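Local coordinates for protein Cg10997-pa (Drosophila melanogaster, PDB 2YV7) that might insert into membranes from a soluble globular state to form pH-dependent chloride channels, and may play a role in ethanol sensitivity, at residues F79-D89 with A93-I104. Numbering follows the deposited sequence.
Sequences FEATHPPILID and AILENEKIERHI. With CA (calcium ion), chain B.
Leu87 packs against Ile100 and Ile104 of helix 97-104 with its CD1 branch. With CG anti to the backbone N (chi1 179°), Leu87 CD1 meets Ile100 CG2 at 3.7 Å and also touches Ile104 CG1, while CD2 turns to Ile94 CG1, which runs alongside it in the same direction. Ile100 and Leu87 run antiparallel as they pass. The His103 side chain stands roughly perpendicular to that of Leu87; Ile94 CG1 sits 3.9 Å above one ring face, offset toward the rim, and Asp89 OD2 lies near the ring edge, where the placing of the ring atoms is doubtful. An alanine in place of His103 would probably open a gap beside Ile94 CG1 and Leu87 CD2 and take the ring away from Asp89. Leu87 and Ile94 form an antiparallel hydrogen-bonded pair, Ile94 N to Leu87 O being 2.7 Å and nearly straight (167°). On the face bearing Ile88 and Ala93 the contacts across the hairpin are apolar: Ile86 CD1 lies over the rim of one face of the Phe79 ring, Ala93 CB meets the ring edge, and Leu95 CD2 packs on Ile86 CG2 at 3.9 Å. Beyond the strands, the carbonyl oxygens of His83, Pro85 and Leu95 each bind calcium at 2.6 Å, with Asn97 OD1 2.9 Å from the ion. The cis peptide before Pro85, the hairpin and the following helix are characteristic of the thioredoxin-like N-terminal domain of the GST fold, here joined by a calcium site.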
loop_
_atom_site.group_PDB
_atom_site.type_symbol
_atom_site.label_atom_id
_atom_site.label_comp_id
_atom_site.label_asym_id
_atom_site.label_seq_id
_atom_site.Cartn_x
_atom_site.Cartn_y
_atom_site.Cartn_z
ATOM N N PHE A 79 -9.733 -22.159 0.870
ATOM C CA PHE A 79 -10.235 -20.798 0.881
ATOM C C PHE A 79 -11.426 -20.648 -0.062
ATOM O O PHE A 79 -12.321 -19.826 0.174
ATOM C CB PHE A 79 -9.090 -19.832 0.537
ATOM C CG PHE A 79 -7.846 -20.046 1.376
ATOM C CD1 PHE A 79 -7.895 -19.926 2.758
ATOM C CD2 PHE A 79 -6.637 -20.377 0.779
ATOM C CE1 PHE A 79 -6.765 -20.117 3.514
ATOM C CE2 PHE A 79 -5.493 -20.577 1.536
ATOM C CZ PHE A 79 -5.559 -20.458 2.912
ATOM N N GLU A 80 -11.441 -21.482 -1.104
ATOM C CA GLU A 80 -12.475 -21.462 -2.143
ATOM C C GLU A 80 -12.411 -20.198 -3.012
ATOM O O GLU A 80 -11.437 -19.985 -3.739
ATOM C CB GLU A 80 -13.885 -21.666 -1.557
ATOM C CG GLU A 80 -14.407 -23.099 -1.627
ATOM C CD GLU A 80 -15.935 -23.165 -1.699
ATOM O OE1 GLU A 80 -16.554 -22.263 -2.322
ATOM O OE2 GLU A 80 -16.516 -24.124 -1.140
ATOM N N ALA A 81 -13.450 -19.371 -2.929
ATOM C CA ALA A 81 -13.643 -18.285 -3.884
ATOM C C ALA A 81 -13.009 -16.947 -3.455
ATOM O O ALA A 81 -13.156 -15.928 -4.145
ATOM C CB ALA A 81 -15.132 -18.110 -4.173
ATOM N N THR A 82 -12.300 -16.954 -2.328
ATOM C CA THR A 82 -11.736 -15.717 -1.786
ATOM C C THR A 82 -10.346 -15.364 -2.360
ATOM O O THR A 82 -9.436 -16.208 -2.433
ATOM C CB THR A 82 -11.783 -15.682 -0.238
ATOM O OG1 THR A 82 -10.904 -14.659 0.254
ATOM C CG2 THR A 82 -11.388 -17.030 0.347
ATOM N N HIS A 83 -10.227 -14.107 -2.779
ATOM C CA HIS A 83 -8.984 -13.524 -3.287
ATOM C C HIS A 83 -8.064 -13.019 -2.174
ATOM O O HIS A 83 -8.553 -12.557 -1.137
ATOM C CB HIS A 83 -9.332 -12.333 -4.182
ATOM C CG HIS A 83 -9.785 -12.728 -5.547
ATOM N ND1 HIS A 83 -11.072 -13.146 -5.808
ATOM C CD2 HIS A 83 -9.123 -12.785 -6.726
ATOM C CE1 HIS A 83 -11.188 -13.432 -7.093
ATOM N NE2 HIS A 83 -10.020 -13.220 -7.674
ATOM N N PRO A 84 -6.732 -13.095 -2.390
ATOM C CA PRO A 84 -5.806 -12.432 -1.470
ATOM C C PRO A 84 -6.172 -10.944 -1.308
ATOM O O PRO A 84 -6.882 -10.386 -2.165
ATOM C CB PRO A 84 -4.433 -12.670 -2.124
ATOM C CG PRO A 84 -4.672 -14.004 -2.842
ATOM C CD PRO A 84 -6.000 -13.797 -3.466
ATOM N N PRO A 85 -5.747 -10.316 -0.195
ATOM C CA PRO A 85 -4.966 -10.944 0.855
ATOM C C PRO A 85 -5.843 -11.789 1.760
ATOM O O PRO A 85 -7.051 -11.564 1.881
ATOM C CB PRO A 85 -4.452 -9.770 1.677
ATOM C CG PRO A 85 -5.465 -8.705 1.468
ATOM C CD PRO A 85 -6.015 -8.886 0.087
ATOM N N ILE A 86 -5.181 -12.737 2.387
ATOM C CA ILE A 86 -5.772 -13.615 3.389
ATOM C C ILE A 86 -4.788 -13.663 4.514
ATOM O O ILE A 86 -3.587 -13.835 4.291
ATOM C CB ILE A 86 -5.979 -15.045 2.792
ATOM C CG1 ILE A 86 -7.105 -15.020 1.759
ATOM C CG2 ILE A 86 -6.217 -16.057 3.961
ATOM C CD1 ILE A 86 -7.046 -16.148 0.694
ATOM N N LEU A 87 -5.267 -13.508 5.765
ATOM C CA LEU A 87 -4.364 -13.459 6.912
ATOM C C LEU A 87 -4.558 -14.750 7.754
ATOM O O LEU A 87 -5.682 -15.088 8.076
ATOM C CB LEU A 87 -4.641 -12.228 7.790
ATOM C CG LEU A 87 -3.852 -11.952 9.070
ATOM C CD1 LEU A 87 -4.006 -10.529 9.530
ATOM C CD2 LEU A 87 -4.267 -12.867 10.258
ATOM N N ILE A 88 -3.471 -15.465 8.007
ATOM C CA ILE A 88 -3.570 -16.770 8.722
ATOM C C ILE A 88 -2.825 -16.610 10.027
ATOM O O ILE A 88 -1.621 -16.315 10.056
ATOM C CB ILE A 88 -3.035 -17.993 7.905
ATOM C CG1 ILE A 88 -3.662 -18.062 6.504
ATOM C CG2 ILE A 88 -3.331 -19.321 8.680
ATOM C CD1 ILE A 88 -3.171 -19.237 5.668
ATOM N N ASP A 89 -3.587 -16.766 11.108
ATOM C CA ASP A 89 -3.116 -16.580 12.484
ATOM C C ASP A 89 -3.339 -17.929 13.214
ATOM O O ASP A 89 -4.477 -18.254 13.564
ATOM C CB ASP A 89 -3.958 -15.459 13.120
ATOM C CG ASP A 89 -3.533 -15.099 14.550
ATOM O OD1 ASP A 89 -2.607 -15.721 15.136
ATOM O OD2 ASP A 89 -4.159 -14.163 15.108
ATOM N N ALA A 93 -8.106 -18.606 9.401
ATOM C CA ALA A 93 -7.887 -17.816 8.187
ATOM C C ALA A 93 -8.909 -16.701 8.131
ATOM O O ALA A 93 -10.143 -16.961 8.092
ATOM C CB ALA A 93 -8.017 -18.698 6.931
ATOM N N ILE A 94 -8.397 -15.463 8.118
ATOM C CA ILE A 94 -9.232 -14.275 7.931
ATOM C C ILE A 94 -9.302 -13.931 6.427
ATOM O O ILE A 94 -8.268 -13.685 5.780
ATOM C CB ILE A 94 -8.722 -13.056 8.785
ATOM C CG1 ILE A 94 -8.228 -13.467 10.184
ATOM C CG2 ILE A 94 -9.812 -11.970 8.918
ATOM C CD1 ILE A 94 -9.303 -14.060 11.075
ATOM N N LEU A 95 -10.512 -13.906 5.870
ATOM C CA LEU A 95 -10.707 -13.839 4.410
ATOM C C LEU A 95 -11.211 -12.510 3.825
ATOM O O LEU A 95 -10.869 -12.140 2.675
ATOM C CB LEU A 95 -11.673 -14.947 3.972
ATOM C CG LEU A 95 -11.356 -16.331 4.531
ATOM C CD1 LEU A 95 -12.503 -17.318 4.281
ATOM C CD2 LEU A 95 -9.988 -16.867 4.042
ATOM N N GLU A 96 -12.055 -11.811 4.573
ATOM C CA GLU A 96 -12.591 -10.542 4.113
ATOM C C GLU A 96 -11.644 -9.434 4.543
ATOM O O GLU A 96 -11.188 -9.426 5.687
ATOM C CB GLU A 96 -13.984 -10.355 4.715
ATOM C CG GLU A 96 -14.927 -11.506 4.336
ATOM C CD GLU A 96 -16.347 -11.332 4.875
ATOM O OE1 GLU A 96 -16.892 -10.204 4.754
ATOM O OE2 GLU A 96 -16.920 -12.329 5.408
ATOM N N ASN A 97 -11.347 -8.488 3.641
ATOM C CA ASN A 97 -10.388 -7.410 3.981
ATOM C C ASN A 97 -10.761 -6.607 5.219
ATOM O O ASN A 97 -9.902 -6.338 6.064
ATOM C CB ASN A 97 -10.154 -6.474 2.782
ATOM C CG ASN A 97 -9.630 -7.220 1.574
ATOM O OD1 ASN A 97 -8.949 -8.237 1.714
ATOM N ND2 ASN A 97 -9.974 -6.736 0.372
ATOM N N GLU A 98 -12.036 -6.229 5.338
ATOM C CA GLU A 98 -12.474 -5.468 6.518
ATOM C C GLU A 98 -12.222 -6.240 7.802
ATOM O O GLU A 98 -11.880 -5.640 8.836
ATOM C CB GLU A 98 -13.948 -5.048 6.428
ATOM C CG GLU A 98 -14.308 -3.947 7.436
ATOM C CD GLU A 98 -15.691 -3.354 7.224
ATOM O OE1 GLU A 98 -16.302 -3.583 6.152
ATOM O OE2 GLU A 98 -16.167 -2.653 8.145
ATOM N N LYS A 99 -12.348 -7.562 7.735
ATOM C CA LYS A 99 -12.101 -8.424 8.916
ATOM C C LYS A 99 -10.616 -8.609 9.207
ATOM O O LYS A 99 -10.244 -8.712 10.363
ATOM C CB LYS A 99 -12.822 -9.776 8.820
ATOM C CG LYS A 99 -14.309 -9.655 8.536
ATOM C CD LYS A 99 -15.030 -10.988 8.671
ATOM C CE LYS A 99 -16.460 -10.852 8.159
ATOM N NZ LYS A 99 -17.285 -12.013 8.590
ATOM N N ILE A 100 -9.773 -8.617 8.158
ATOM C CA ILE A 100 -8.327 -8.613 8.335
ATOM C C ILE A 100 -7.886 -7.398 9.107
ATOM O O ILE A 100 -7.111 -7.507 10.054
ATOM C CB ILE A 100 -7.563 -8.713 6.967
ATOM C CG1 ILE A 100 -7.918 -10.048 6.274
ATOM C CG2 ILE A 100 -6.058 -8.504 7.173
ATOM C CD1 ILE A 100 -7.321 -10.276 4.886
ATOM N N GLU A 101 -8.371 -6.207 8.707
ATOM C CA GLU A 101 -8.080 -4.981 9.498
ATOM C C GLU A 101 -8.478 -5.085 10.946
ATOM O O GLU A 101 -7.671 -4.825 11.855
ATOM C CB GLU A 101 -8.808 -3.760 8.911
ATOM C CG GLU A 101 -8.133 -3.309 7.726
ATOM C CD GLU A 101 -8.487 -1.885 7.224
ATOM O OE1 GLU A 101 -8.923 -0.964 7.975
ATOM O OE2 GLU A 101 -8.260 -1.717 6.025
ATOM N N ARG A 102 -9.740 -5.451 11.143
ATOM C CA ARG A 102 -10.330 -5.582 12.456
ATOM C C ARG A 102 -9.497 -6.559 13.261
ATOM O O ARG A 102 -9.194 -6.281 14.408
ATOM C CB ARG A 102 -11.801 -6.020 12.329
ATOM C CG ARG A 102 -12.722 -5.581 13.461
ATOM C CD ARG A 102 -14.185 -5.526 12.987
ATOM N NE ARG A 102 -15.043 -4.773 13.915
ATOM C CZ ARG A 102 -16.056 -5.284 14.627
ATOM N NH1 ARG A 102 -16.388 -6.574 14.528
ATOM N NH2 ARG A 102 -16.754 -4.490 15.439
ATOM N N HIS A 103 -9.073 -7.664 12.640
ATOM C CA HIS A 103 -8.235 -8.669 13.334
ATOM C C HIS A 103 -6.865 -8.128 13.732
ATOM O O HIS A 103 -6.397 -8.354 14.846
ATOM C CB HIS A 103 -8.061 -9.919 12.483
ATOM C CG HIS A 103 -7.458 -11.066 13.219
ATOM N ND1 HIS A 103 -6.095 -11.269 13.290
ATOM C CD2 HIS A 103 -8.031 -12.055 13.954
ATOM C CE1 HIS A 103 -5.854 -12.353 14.006
ATOM N NE2 HIS A 103 -7.007 -12.842 14.428
ATOM N N ILE A 104 -6.212 -7.386 12.827
ATOM C CA ILE A 104 -4.932 -6.803 13.140
ATOM C C ILE A 104 -5.088 -5.863 14.309
ATOM O O ILE A 104 -4.315 -5.948 15.268
ATOM C CB ILE A 104 -4.287 -6.061 11.899
ATOM C CG1 ILE A 104 -4.017 -7.100 10.820
ATOM C CG2 ILE A 104 -2.941 -5.363 12.306
ATOM C CD1 ILE A 104 -3.481 -6.506 9.495
HETATM CA CA CA B . -9.360 -10.982 0.833
#